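Local structure of fiber protein (Duck adenovirus 1, 6ITX) at residues G137-K142 against I263-V268; P167-D172 against P181-W186; N206-A211 against F216-T221; L246-C251 against I294-V299. The protein probably mediates attachment of the avian adenovirus particle to host-cell receptors through the C-terminal head domain of its trimeric fiber, the part modelled here. One frame throughout, in Å; residues are numbered along the deposited sequence.

Following the chain from the N terminus, strand 137-142 comes first, but its partner in interaction 1, 263-268, arrives 121 residues later, closing the longest loop of the four. Within that excursion two local contacts form in series: interaction 2 brings 167-172 and 181-186 together, near the ends of the loop between strands 160-165 and 184-187, and interaction 3 folds 216-221 back on 206-211, which holds the short strand 208-210. Interaction 4 opens at 246-251, before interaction 1 is complete, and ends at 294-299, so the two cross. Interactions 1 and 4 fill the middle of the head, their centres 8 Å apart. Interaction 3 touches both, whereas interaction 2 sits beside strand 95-100 and touches none.

Interaction 1. Residues G137-K142 against I263-V268; sequences GTIQIK and IYMVFV
Ile139 and Ile141 on strand 137-142 reach across to Met265 and Phe267 on strand 263-268, joining two layers of the β-sandwich that forms the adenovirus fiber head. The strand axes come no closer than 11.0 Å and their directions differ by 52°, so it is side chains that span the gap.

The sulfur contact comes first. Ile139 extends CG1 away from its own N (chi1 -179°), and its terminal CD1 lies 3.8 Å from Met265 SD, the two side chains running past one another in opposite senses.

The remaining contacts gather at the far end of the Phe267 ring. Ile139 CD1 meets the edge of that ring near its plane, 4.0 Å from Phe267 CZ, and the CG2 branch of Ile139 is just as near to that atom. Ile141 brings CG1 to Phe267 CZ at 4.0 Å, on a slanting approach. Phe267 also stacks on Phe161, and Leu163 packs on both Ile141 and Phe267.

Polar work is done by Gln140, which points away from strand 263-268: its NE2 bonds to Thr291 O and to Ser202 O of a second subunit.

All four touching residues are buried, and no hydrogen bond crosses between the segments. Cohesion here therefore rests on non-directional apolar packing, while the hydrogen bonds of the two segments go to neighbouring strands, a loop and a second subunit.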
loop_
_atom_site.group_PDB
_atom_site.type_symbol
_atom_site.label_atom_id
_atom_site.label_comp_id
_atom_site.label_asym_id
_atom_site.label_seq_id
_atom_site.Cartn_x
_atom_site.Cartn_y
_atom_site.Cartn_z
ATOM N N GLY A 137 -3.144 -7.908 -5.151
ATOM C CA GLY A 137 -2.532 -9.205 -4.977
ATOM C C GLY A 137 -1.507 -9.202 -3.860
ATOM O O GLY A 137 -1.157 -8.152 -3.300
ATOM N N THR A 138 -1.045 -10.411 -3.526
ATOM C CA THR A 138 0.134 -10.602 -2.695
ATOM C C THR A 138 1.096 -11.527 -3.425
ATOM O O THR A 138 0.678 -12.398 -4.192
ATOM C CB THR A 138 -0.200 -11.189 -1.303
ATOM O OG1 THR A 138 -0.738 -12.507 -1.445
ATOM C CG2 THR A 138 -1.204 -10.330 -0.568
ATOM N N ILE A 139 2.391 -11.326 -3.196
ATOM C CA ILE A 139 3.415 -12.246 -3.673
ATOM C C ILE A 139 4.256 -12.693 -2.481
ATOM O O ILE A 139 4.559 -11.896 -1.581
ATOM C CB ILE A 139 4.282 -11.614 -4.778
ATOM C CG1 ILE A 139 5.335 -12.608 -5.269
ATOM C CG2 ILE A 139 4.913 -10.335 -4.298
ATOM C CD1 ILE A 139 5.782 -12.367 -6.709
ATOM N N GLN A 140 4.597 -13.980 -2.457
ATOM C CA GLN A 140 5.386 -14.569 -1.382
ATOM C C GLN A 140 6.450 -15.441 -2.020
ATOM O O GLN A 140 6.119 -16.322 -2.821
ATOM C CB GLN A 140 4.511 -15.394 -0.431
ATOM C CG GLN A 140 5.280 -16.034 0.702
ATOM C CD GLN A 140 4.386 -16.608 1.795
ATOM O OE1 GLN A 140 3.350 -17.204 1.528
ATOM N NE2 GLN A 140 4.800 -16.432 3.030
ATOM N N ILE A 141 7.720 -15.190 -1.674
ATOM C CA ILE A 141 8.866 -15.857 -2.286
ATOM C C ILE A 141 9.685 -16.539 -1.203
ATOM O O ILE A 141 9.932 -15.950 -0.144
ATOM C CB ILE A 141 9.744 -14.862 -3.075
ATOM C CG1 ILE A 141 8.919 -14.212 -4.183
ATOM C CG2 ILE A 141 11.006 -15.561 -3.659
ATOM C CD1 ILE A 141 8.464 -15.228 -5.197
ATOM N N LYS A 142 10.113 -17.779 -1.468
ATOM C CA LYS A 142 11.020 -18.506 -0.585
ATOM C C LYS A 142 12.240 -18.946 -1.374
ATOM O O LYS A 142 12.100 -19.470 -2.483
ATOM C CB LYS A 142 10.344 -19.724 0.027
ATOM C CG LYS A 142 11.215 -20.429 1.033
ATOM C CD LYS A 142 10.411 -21.464 1.777
ATOM C CE LYS A 142 11.300 -22.486 2.461
ATOM N NZ LYS A 142 10.408 -23.501 3.125
ATOM N N ILE A 263 3.715 -8.609 -15.610
ATOM C CA ILE A 263 4.182 -7.779 -14.501
ATOM C C ILE A 263 5.600 -8.192 -14.126
ATOM O O ILE A 263 5.845 -9.362 -13.805
ATOM C CB ILE A 263 3.262 -7.873 -13.278
ATOM C CG1 ILE A 263 1.878 -7.341 -13.619
ATOM C CG2 ILE A 263 3.830 -7.070 -12.143
ATOM C CD1 ILE A 263 0.891 -8.461 -13.858
ATOM N N TYR A 264 6.529 -7.228 -14.167
ATOM C CA TYR A 264 7.894 -7.412 -13.686
ATOM C C TYR A 264 7.987 -6.979 -12.230
ATOM O O TYR A 264 7.384 -5.985 -11.817
ATOM C CB TYR A 264 8.889 -6.602 -14.525
ATOM C CG TYR A 264 10.347 -6.727 -14.109
ATOM C CD1 TYR A 264 11.036 -7.937 -14.239
ATOM C CD2 TYR A 264 11.046 -5.632 -13.614
ATOM C CE1 TYR A 264 12.376 -8.057 -13.874
ATOM C CE2 TYR A 264 12.402 -5.737 -13.252
ATOM C CZ TYR A 264 13.062 -6.954 -13.380
ATOM O OH TYR A 264 14.404 -7.069 -13.015
ATOM N N MET A 265 8.740 -7.736 -11.450
ATOM C CA MET A 265 8.875 -7.474 -10.028
ATOM C C MET A 265 10.324 -7.678 -9.660
ATOM O O MET A 265 10.836 -8.791 -9.794
ATOM C CB MET A 265 7.987 -8.404 -9.222
ATOM C CG MET A 265 6.548 -8.266 -9.633
ATOM S SD MET A 265 5.475 -8.991 -8.433
ATOM C CE MET A 265 4.239 -7.746 -8.348
ATOM N N VAL A 266 10.997 -6.618 -9.233
ATOM C CA VAL A 266 12.365 -6.739 -8.755
ATOM C C VAL A 266 12.353 -6.541 -7.247
ATOM O O VAL A 266 11.704 -5.617 -6.737
ATOM C CB VAL A 266 13.318 -5.765 -9.472
ATOM C CG1 VAL A 266 12.773 -4.361 -9.471
ATOM C CG2 VAL A 266 14.697 -5.832 -8.838
ATOM N N PHE A 267 13.012 -7.454 -6.538
ATOM C CA PHE A 267 13.099 -7.458 -5.082
ATOM C C PHE A 267 14.501 -7.041 -4.683
ATOM O O PHE A 267 15.480 -7.567 -5.227
ATOM C CB PHE A 267 12.826 -8.851 -4.512
ATOM C CG PHE A 267 11.442 -9.351 -4.748
ATOM C CD1 PHE A 267 11.047 -9.763 -5.998
ATOM C CD2 PHE A 267 10.538 -9.421 -3.708
ATOM C CE1 PHE A 267 9.774 -10.225 -6.206
ATOM C CE2 PHE A 267 9.256 -9.874 -3.909
ATOM C CZ PHE A 267 8.870 -10.282 -5.155
ATOM N N VAL A 268 14.606 -6.114 -3.737
ATOM C CA VAL A 268 15.886 -5.756 -3.128
ATOM C C VAL A 268 15.750 -5.975 -1.628
ATOM O O VAL A 268 14.827 -5.442 -0.997
ATOM C CB VAL A 268 16.298 -4.311 -3.440
ATOM C CG1 VAL A 268 17.630 -3.978 -2.794
ATOM C CG2 VAL A 268 16.380 -4.116 -4.924
#

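Interaction 2. Residues P167-D172 against P181-W186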
loop_
_atom_site.group_PDB
_atom_site.type_symbol
_atom_site.label_atom_id
_atom_site.label_comp_id
_atom_site.label_asym_id
_atom_site.label_seq_id
_atom_site.Cartn_x
_atom_site.Cartn_y
_atom_site.Cartn_z
ATOM N N PRO A 167 0.103 -14.068 -15.822
ATOM C CA PRO A 167 -1.205 -14.715 -15.606
ATOM C C PRO A 167 -1.842 -15.241 -16.882
ATOM O O PRO A 167 -2.752 -16.076 -16.805
ATOM C CB PRO A 167 -2.055 -13.603 -14.966
ATOM C CG PRO A 167 -1.329 -12.337 -15.226
ATOM C CD PRO A 167 0.123 -12.659 -15.403
ATOM N N PHE A 168 -1.389 -14.787 -18.051
ATOM C CA PHE A 168 -1.887 -15.248 -19.343
ATOM C C PHE A 168 -0.871 -16.151 -20.044
ATOM O O PHE A 168 -0.823 -16.212 -21.276
ATOM C CB PHE A 168 -2.250 -14.054 -20.227
ATOM C CG PHE A 168 -1.117 -13.087 -20.416
ATOM C CD1 PHE A 168 -0.205 -13.259 -21.453
ATOM C CD2 PHE A 168 -0.942 -12.023 -19.542
ATOM C CE1 PHE A 168 0.844 -12.385 -21.622
ATOM C CE2 PHE A 168 0.108 -11.140 -19.707
ATOM C CZ PHE A 168 1.000 -11.320 -20.749
ATOM N N SER A 169 -0.042 -16.851 -19.267
ATOM C CA SER A 169 0.966 -17.734 -19.842
ATOM C C SER A 169 0.372 -18.879 -20.658
ATOM O O SER A 169 1.113 -19.519 -21.413
ATOM C CB SER A 169 1.847 -18.320 -18.742
ATOM O OG SER A 169 1.105 -19.179 -17.886
ATOM N N ALA A 170 -0.927 -19.174 -20.523
ATOM C CA ALA A 170 -1.489 -20.277 -21.301
ATOM C C ALA A 170 -1.641 -19.882 -22.767
ATOM O O ALA A 170 -1.344 -20.680 -23.669
ATOM C CB ALA A 170 -2.825 -20.725 -20.705
ATOM N N ARG A 171 -2.067 -18.636 -23.018
ATOM C CA ARG A 171 -2.140 -18.083 -24.366
ATOM C C ARG A 171 -0.786 -17.577 -24.851
ATOM O O ARG A 171 -0.546 -17.516 -26.059
ATOM C CB ARG A 171 -3.172 -16.944 -24.391
ATOM C CG ARG A 171 -3.179 -16.090 -25.648
ATOM C CD ARG A 171 -4.562 -15.487 -25.886
ATOM N NE ARG A 171 -5.458 -15.724 -24.748
ATOM C CZ ARG A 171 -6.515 -16.536 -24.772
ATOM N NH1 ARG A 171 -7.270 -16.696 -23.684
ATOM N NH2 ARG A 171 -6.822 -17.190 -25.887
ATOM N N ASP A 172 0.116 -17.223 -23.943
ATOM C CA ASP A 172 1.373 -16.566 -24.304
ATOM C C ASP A 172 2.552 -17.198 -23.558
ATOM O O ASP A 172 3.278 -16.524 -22.812
ATOM C CB ASP A 172 1.292 -15.068 -24.028
ATOM C CG ASP A 172 2.296 -14.291 -24.822
ATOM O OD1 ASP A 172 3.076 -14.947 -25.551
ATOM O OD2 ASP A 172 2.309 -13.042 -24.723
ATOM N N PRO A 181 3.651 -22.102 -12.942
ATOM C CA PRO A 181 2.619 -23.006 -13.468
ATOM C C PRO A 181 1.459 -22.202 -14.033
ATOM O O PRO A 181 1.410 -20.973 -13.939
ATOM C CB PRO A 181 2.195 -23.829 -12.246
ATOM C CG PRO A 181 3.377 -23.760 -11.327
ATOM C CD PRO A 181 3.940 -22.364 -11.519
ATOM N N ALA A 182 0.522 -22.909 -14.651
ATOM C CA ALA A 182 -0.712 -22.268 -15.065
ATOM C C ALA A 182 -1.351 -21.591 -13.854
ATOM O O ALA A 182 -1.173 -22.032 -12.718
ATOM C CB ALA A 182 -1.676 -23.292 -15.657
ATOM N N PRO A 183 -2.080 -20.503 -14.050
ATOM C CA PRO A 183 -2.875 -19.987 -12.938
ATOM C C PRO A 183 -3.958 -20.997 -12.584
ATOM O O PRO A 183 -4.238 -21.938 -13.331
ATOM C CB PRO A 183 -3.464 -18.673 -13.477
ATOM C CG PRO A 183 -2.797 -18.426 -14.793
ATOM C CD PRO A 183 -2.315 -19.758 -15.295
ATOM N N VAL A 184 -4.544 -20.813 -11.409
ATOM C CA VAL A 184 -5.656 -21.626 -10.935
ATOM C C VAL A 184 -6.765 -20.637 -10.649
ATOM O O VAL A 184 -6.627 -19.784 -9.763
ATOM C CB VAL A 184 -5.307 -22.445 -9.679
ATOM C CG1 VAL A 184 -6.566 -22.977 -9.032
ATOM C CG2 VAL A 184 -4.337 -23.574 -10.002
ATOM N N VAL A 185 -7.850 -20.724 -11.402
ATOM C CA VAL A 185 -8.927 -19.760 -11.263
ATOM C C VAL A 185 -9.834 -20.201 -10.126
ATOM O O VAL A 185 -10.449 -21.267 -10.206
ATOM C CB VAL A 185 -9.707 -19.632 -12.572
ATOM C CG1 VAL A 185 -10.769 -18.547 -12.444
ATOM C CG2 VAL A 185 -8.755 -19.351 -13.708
ATOM N N TRP A 186 -9.912 -19.377 -9.065
ATOM C CA TRP A 186 -10.830 -19.578 -7.944
ATOM C C TRP A 186 -12.120 -18.779 -8.053
ATOM O O TRP A 186 -13.066 -19.074 -7.320
ATOM C CB TRP A 186 -10.175 -19.216 -6.607
ATOM C CG TRP A 186 -8.936 -19.967 -6.317
ATOM C CD1 TRP A 186 -7.663 -19.565 -6.578
ATOM C CD2 TRP A 186 -8.832 -21.254 -5.705
ATOM N NE1 TRP A 186 -6.771 -20.522 -6.179
ATOM C CE2 TRP A 186 -7.463 -21.575 -5.640
ATOM C CE3 TRP A 186 -9.758 -22.170 -5.212
ATOM C CZ2 TRP A 186 -6.999 -22.775 -5.096
ATOM C CZ3 TRP A 186 -9.293 -23.362 -4.664
ATOM C CH2 TRP A 186 -7.929 -23.648 -4.610
#
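Pro183 fits its ring against the backbone of Pro167, drawing together the two ends of the long loop that joins strand 160-165 to strand 184-187 of the fiber-head β-sandwich. The incoming chain at Pro181, Ala182 and Pro183 is extended in the manner of a polyproline-II stretch, while 169-171 has helical backbone angles without regular helical bonds.

Van der Waals contact carries the junction. Pro183 CG approaches Pro167 O at 3.1 Å, and Pro183 CD lies 4.0 Å from the same oxygen. The Pro167 ring itself turns from this contact and packs on Ile97 and Met99 of strand 95-100. Ser169 points toward the other segment, but its OG stays 4.3 Å from Pro181 O, and likewise only brushes Pro183 CD.

Hydrogen bonds lie within the first arm or lead outward, and none crosses. Phe168 O receives two weak bonds, from Arg171 N and Asp172 N, which round off the first arm, and Asp172 OD1 is bonded to Ala257 N. On the second arm, Val184 and Trp186 pair through their backbones with Ser98 and Ile96. The indole NE1 of Trp186 bonds to Ser98 OG, and Val184 CG1 lies 3.6 Å above the indole plane, offset toward the rim.

Interaction 3. Residues N206-A211 against F216-T221; sequences NRVNLA and FYKEET
Ala211 and Phe216 bring the two backbones to 4.9 Å between their CA atoms, after which 216-221 runs back past 206-211 without any direct hydrogen bond between them. A water bridges them instead, accepting from Ala211 N at 3.0 Å and donating weakly to Phe216 O. Beside it, Phe216 CB lies 3.4 Å from Ala211 O, while its ring leads off toward Phe111 and Ser113.

Segment 206-211 carries the short strand 208-210 that joins strand 241-253 in parallel at the side of the fiber-head sheet, and 216-221 is the loop laid along it. Lys218 lays its side chain along the strand. The aliphatic chain is bent at chi2 (-76°), with Lys218 CG 3.8 Å from Leu210 CD2. Further out, Lys218 CE reaches Val208 CG2 at 4.0 Å and comes near Asn209 O. Leu210 CD1 also approaches Phe216 CD1, at 4.2 Å. The backbone N of Lys218 is hydrogen-bonded to Tyr264 OH of strand 262-271.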
loop_
_atom_site.group_PDB
_atom_site.type_symbol
_atom_site.label_atom_id
_atom_site.label_comp_id
_atom_site.label_asym_id
_atom_site.label_seq_id
_atom_site.Cartn_x
_atom_site.Cartn_y
_atom_site.Cartn_z
ATOM N N ASN A 206 4.676 3.043 -19.418
ATOM C CA ASN A 206 5.258 2.658 -18.127
ATOM C C ASN A 206 5.432 1.148 -18.066
ATOM O O ASN A 206 4.988 0.488 -17.124
ATOM C CB ASN A 206 4.400 3.068 -16.930
ATOM C CG ASN A 206 4.066 4.541 -16.911
ATOM O OD1 ASN A 206 2.982 4.933 -17.327
ATOM N ND2 ASN A 206 4.974 5.359 -16.387
ATOM N N ARG A 207 6.042 0.565 -19.087
ATOM C CA ARG A 207 6.290 -0.866 -19.092
ATOM C C ARG A 207 7.643 -1.114 -19.728
ATOM O O ARG A 207 7.998 -0.468 -20.715
ATOM C CB ARG A 207 5.201 -1.627 -19.861
ATOM C CG ARG A 207 4.997 -1.059 -21.252
ATOM C CD ARG A 207 4.084 -1.873 -22.134
ATOM N NE ARG A 207 3.899 -1.161 -23.395
ATOM C CZ ARG A 207 3.209 -1.602 -24.441
ATOM N NH1 ARG A 207 3.137 -0.834 -25.521
ATOM N NH2 ARG A 207 2.598 -2.790 -24.422
ATOM N N VAL A 208 8.383 -2.046 -19.176
ATOM C CA VAL A 208 9.724 -2.332 -19.659
ATOM C C VAL A 208 9.666 -3.499 -20.646
ATOM O O VAL A 208 8.892 -4.449 -20.473
ATOM C CB VAL A 208 10.655 -2.626 -18.471
ATOM C CG1 VAL A 208 10.103 -3.774 -17.629
ATOM C CG2 VAL A 208 12.067 -2.892 -18.933
ATOM N N ASN A 209 10.450 -3.395 -21.720
ATOM C CA ASN A 209 10.693 -4.507 -22.630
ATOM C C ASN A 209 11.783 -5.394 -22.032
ATOM O O ASN A 209 12.832 -4.889 -21.620
ATOM C CB ASN A 209 11.129 -3.962 -23.993
ATOM C CG ASN A 209 10.816 -4.906 -25.143
ATOM O OD1 ASN A 209 10.173 -5.943 -24.963
ATOM N ND2 ASN A 209 11.252 -4.534 -26.347
ATOM N N LEU A 210 11.546 -6.702 -21.972
ATOM C CA LEU A 210 12.504 -7.634 -21.375
ATOM C C LEU A 210 13.121 -8.548 -22.424
ATOM O O LEU A 210 12.450 -8.984 -23.366
ATOM C CB LEU A 210 11.856 -8.509 -20.298
ATOM C CG LEU A 210 11.201 -7.827 -19.103
ATOM C CD1 LEU A 210 10.703 -8.903 -18.155
ATOM C CD2 LEU A 210 12.147 -6.842 -18.386
ATOM N N ALA A 211 14.394 -8.867 -22.230
ATOM C CA ALA A 211 15.038 -9.876 -23.055
ATOM C C ALA A 211 14.420 -11.249 -22.783
ATOM O O ALA A 211 13.887 -11.519 -21.700
ATOM C CB ALA A 211 16.549 -9.890 -22.791
ATOM N N PHE A 216 17.541 -11.202 -18.236
ATOM C CA PHE A 216 16.517 -10.168 -18.356
ATOM C C PHE A 216 16.393 -9.300 -17.112
ATOM O O PHE A 216 15.446 -8.502 -16.997
ATOM C CB PHE A 216 15.156 -10.793 -18.669
ATOM C CG PHE A 216 14.606 -11.663 -17.562
ATOM C CD1 PHE A 216 13.906 -11.110 -16.507
ATOM C CD2 PHE A 216 14.760 -13.039 -17.603
ATOM C CE1 PHE A 216 13.383 -11.910 -15.488
ATOM C CE2 PHE A 216 14.228 -13.845 -16.603
ATOM C CZ PHE A 216 13.541 -13.272 -15.541
ATOM N N TYR A 217 17.289 -9.450 -16.150
ATOM C CA TYR A 217 17.179 -8.683 -14.926
ATOM C C TYR A 217 17.282 -7.193 -15.242
ATOM O O TYR A 217 18.165 -6.771 -15.989
ATOM C CB TYR A 217 18.277 -9.112 -13.959
ATOM C CG TYR A 217 18.379 -8.194 -12.775
ATOM C CD1 TYR A 217 17.536 -8.361 -11.687
ATOM C CD2 TYR A 217 19.291 -7.139 -12.745
ATOM C CE1 TYR A 217 17.602 -7.520 -10.607
ATOM C CE2 TYR A 217 19.360 -6.294 -11.658
ATOM C CZ TYR A 217 18.513 -6.489 -10.602
ATOM O OH TYR A 217 18.579 -5.655 -9.530
ATOM N N LYS A 218 16.358 -6.407 -14.682
ATOM C CA LYS A 218 16.354 -4.951 -14.794
ATOM C C LYS A 218 16.384 -4.371 -13.385
ATOM O O LYS A 218 15.500 -4.675 -12.579
ATOM C CB LYS A 218 15.120 -4.447 -15.558
ATOM C CG LYS A 218 15.110 -4.767 -17.068
ATOM C CD LYS A 218 16.046 -3.870 -17.868
ATOM C CE LYS A 218 15.850 -4.048 -19.372
ATOM N NZ LYS A 218 16.177 -2.800 -20.164
ATOM N N GLU A 219 17.411 -3.570 -13.082
ATOM C CA GLU A 219 17.459 -2.862 -11.808
ATOM C C GLU A 219 16.304 -1.870 -11.761
ATOM O O GLU A 219 15.860 -1.359 -12.787
ATOM C CB GLU A 219 18.818 -2.146 -11.641
ATOM C CG GLU A 219 19.221 -1.800 -10.160
ATOM C CD GLU A 219 19.429 -3.051 -9.260
ATOM O OE1 GLU A 219 18.693 -3.180 -8.228
ATOM O OE2 GLU A 219 20.331 -3.904 -9.564
ATOM N N GLU A 220 15.785 -1.618 -10.563
ATOM C CA GLU A 220 14.629 -0.731 -10.465
ATOM C C GLU A 220 14.908 0.690 -10.965
ATOM O O GLU A 220 13.958 1.412 -11.289
ATOM C CB GLU A 220 14.106 -0.695 -9.028
ATOM C CG GLU A 220 14.992 0.010 -8.057
ATOM C CD GLU A 220 16.106 -0.887 -7.564
ATOM O OE1 GLU A 220 16.173 -2.062 -8.020
ATOM O OE2 GLU A 220 16.908 -0.418 -6.717
ATOM N N THR A 221 16.171 1.104 -11.072
ATOM C CA THR A 221 16.465 2.413 -11.641
ATOM C C THR A 221 16.369 2.437 -13.154
ATOM O O THR A 221 16.557 3.506 -13.751
ATOM C CB THR A 221 17.860 2.904 -11.258
ATOM O OG1 THR A 221 18.802 1.839 -11.406
ATOM C CG2 THR A 221 17.876 3.426 -9.839
HETATM O O HOH W 1 15.757 -7.470 -19.997
#

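Interaction 4. Residues L246-C251 against I294-V299; sequences LYVCPC and IPFTYV
Leu246 and Val248 of strand 246-251 face Ile294 and Phe296 of strand 294-299 across the interior of the fiber-head β-sandwich. The strands run in broadly the same direction, at 26° to each other, with their axes 8.7 Å apart, and only apolar side chains meet.

In the first shell, the CD2 branch of Leu246 lies 3.7 Å from Ile294 CG2. That same methyl lies 4.2 Å from Phe296 CD1. One residue pair along, Val248 and Phe296 cross at about a right angle, with Val248 CG2 4.1 Å from Phe296 CB. Phe296 takes a first torsion of 62°, which sets CG between its backbone N and carbonyl carbon and brings the ring within reach of Leu246 CD2 and Val248 CG2, both approaching obliquely.

Around this shell, Met265 packs on Val248 and Phe296, and Phe231 on Ile294. Backbone pairing with strand 226-235 (Leu246 to His229, Val248 to Thr227) keeps the first strand in place.

Further out, Pro295 and Thr297 point away from 246-251 and meet neighbouring subunits: Pro295 packs on Thr297 of a second subunit, and Thr297 on Pro295 of the third. Val299, at the end of the strand, touches the bound glutamine. One residue earlier in the chain, Tyr298 has its OH hydrogen-bonded to Phe196 O, and the edge of the Tyr298 ring meets Phe296 CE2.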
loop_
_atom_site.group_PDB
_atom_site.type_symbol
_atom_site.label_atom_id
_atom_site.label_comp_id
_atom_site.label_asym_id
_atom_site.label_seq_id
_atom_site.Cartn_x
_atom_site.Cartn_y
_atom_site.Cartn_z
ATOM N N LEU A 246 9.875 -4.147 -2.815
ATOM C CA LEU A 246 9.344 -4.754 -4.020
ATOM C C LEU A 246 9.013 -3.622 -4.974
ATOM O O LEU A 246 8.392 -2.638 -4.566
ATOM C CB LEU A 246 8.095 -5.590 -3.710
ATOM C CG LEU A 246 7.176 -5.967 -4.879
ATOM C CD1 LEU A 246 7.881 -6.871 -5.882
ATOM C CD2 LEU A 246 5.962 -6.643 -4.361
ATOM N N TYR A 247 9.457 -3.739 -6.222
ATOM C CA TYR A 247 9.215 -2.717 -7.235
ATOM C C TYR A 247 8.394 -3.357 -8.341
ATOM O O TYR A 247 8.854 -4.310 -8.982
ATOM C CB TYR A 247 10.522 -2.137 -7.791
ATOM C CG TYR A 247 11.396 -1.530 -6.726
ATOM C CD1 TYR A 247 12.129 -2.341 -5.886
ATOM C CD2 TYR A 247 11.480 -0.143 -6.549
ATOM C CE1 TYR A 247 12.913 -1.821 -4.902
ATOM C CE2 TYR A 247 12.275 0.395 -5.556
ATOM C CZ TYR A 247 12.987 -0.466 -4.725
ATOM O OH TYR A 247 13.808 -0.014 -3.715
ATOM N N VAL A 248 7.180 -2.853 -8.548
ATOM C CA VAL A 248 6.271 -3.419 -9.531
ATOM C C VAL A 248 6.268 -2.518 -10.748
ATOM O O VAL A 248 6.158 -1.291 -10.633
ATOM C CB VAL A 248 4.852 -3.577 -8.970
ATOM C CG1 VAL A 248 3.939 -4.113 -10.042
ATOM C CG2 VAL A 248 4.855 -4.457 -7.745
ATOM N N CYS A 249 6.383 -3.123 -11.900
ATOM C CA CYS A 249 6.382 -2.416 -13.157
ATOM C C CYS A 249 5.948 -3.403 -14.224
ATOM O O CYS A 249 6.580 -4.464 -14.379
ATOM C CB CYS A 249 7.760 -1.857 -13.491
ATOM S SG CYS A 249 7.735 -1.097 -15.110
ATOM N N PRO A 250 4.874 -3.115 -14.955
ATOM C CA PRO A 250 4.466 -4.018 -16.030
ATOM C C PRO A 250 5.552 -4.150 -17.092
ATOM O O PRO A 250 6.437 -3.304 -17.233
ATOM C CB PRO A 250 3.197 -3.355 -16.574
ATOM C CG PRO A 250 2.620 -2.710 -15.355
ATOM C CD PRO A 250 3.828 -2.127 -14.658
ATOM N N CYS A 251 5.491 -5.255 -17.829
ATOM C CA CYS A 251 6.539 -5.578 -18.784
ATOM C C CYS A 251 5.959 -6.271 -20.007
ATOM O O CYS A 251 4.838 -6.800 -19.993
ATOM C CB CYS A 251 7.585 -6.492 -18.164
ATOM S SG CYS A 251 6.771 -8.006 -17.640
ATOM N N ILE A 294 3.568 -10.196 0.291
ATOM C CA ILE A 294 3.740 -8.760 0.105
ATOM C C ILE A 294 2.550 -8.246 -0.711
ATOM O O ILE A 294 2.404 -8.636 -1.880
ATOM C CB ILE A 294 5.069 -8.429 -0.586
ATOM C CG1 ILE A 294 6.244 -9.078 0.162
ATOM C CG2 ILE A 294 5.234 -6.901 -0.745
ATOM C CD1 ILE A 294 7.520 -9.191 -0.659
ATOM N N PRO A 295 1.717 -7.375 -0.159
ATOM C CA PRO A 295 0.589 -6.849 -0.948
ATOM C C PRO A 295 1.013 -5.728 -1.881
ATOM O O PRO A 295 1.850 -4.891 -1.534
ATOM C CB PRO A 295 -0.381 -6.346 0.124
ATOM C CG PRO A 295 0.497 -6.018 1.251
ATOM C CD PRO A 295 1.614 -7.009 1.259
ATOM N N PHE A 296 0.426 -5.728 -3.079
ATOM C CA PHE A 296 0.660 -4.700 -4.087
ATOM C C PHE A 296 -0.592 -4.559 -4.938
ATOM O O PHE A 296 -1.443 -5.454 -4.974
ATOM C CB PHE A 296 1.853 -5.053 -4.979
ATOM C CG PHE A 296 1.653 -6.328 -5.772
ATOM C CD1 PHE A 296 1.902 -7.571 -5.194
ATOM C CD2 PHE A 296 1.179 -6.281 -7.079
ATOM C CE1 PHE A 296 1.693 -8.735 -5.905
ATOM C CE2 PHE A 296 0.971 -7.444 -7.793
ATOM C CZ PHE A 296 1.234 -8.677 -7.205
ATOM N N THR A 297 -0.684 -3.436 -5.654
ATOM C CA THR A 297 -1.839 -3.130 -6.492
ATOM C C THR A 297 -1.387 -2.579 -7.840
ATOM O O THR A 297 -0.473 -1.757 -7.905
ATOM C CB THR A 297 -2.768 -2.109 -5.803
ATOM O OG1 THR A 297 -3.445 -2.721 -4.689
ATOM C CG2 THR A 297 -3.804 -1.572 -6.779
ATOM N N TYR A 298 -2.022 -3.029 -8.919
ATOM C CA TYR A 298 -1.851 -2.388 -10.222
ATOM C C TYR A 298 -3.183 -2.400 -10.958
ATOM O O TYR A 298 -4.125 -3.111 -10.572
ATOM C CB TYR A 298 -0.763 -3.074 -11.073
ATOM C CG TYR A 298 -1.073 -4.513 -11.401
ATOM C CD1 TYR A 298 -0.777 -5.518 -10.499
ATOM C CD2 TYR A 298 -1.681 -4.866 -12.594
ATOM C CE1 TYR A 298 -1.069 -6.830 -10.773
ATOM C CE2 TYR A 298 -1.975 -6.186 -12.879
ATOM C CZ TYR A 298 -1.664 -7.164 -11.963
ATOM O OH TYR A 298 -1.947 -8.490 -12.221
ATOM N N VAL A 299 -3.243 -1.617 -12.040
ATOM C CA VAL A 299 -4.449 -1.538 -12.861
ATOM C C VAL A 299 -4.570 -2.796 -13.712
ATOM O O VAL A 299 -3.673 -3.128 -14.497
ATOM C CB VAL A 299 -4.439 -0.288 -13.747
ATOM C CG1 VAL A 299 -5.842 0.017 -14.227
ATOM C CG2 VAL A 299 -3.878 0.905 -13.019
#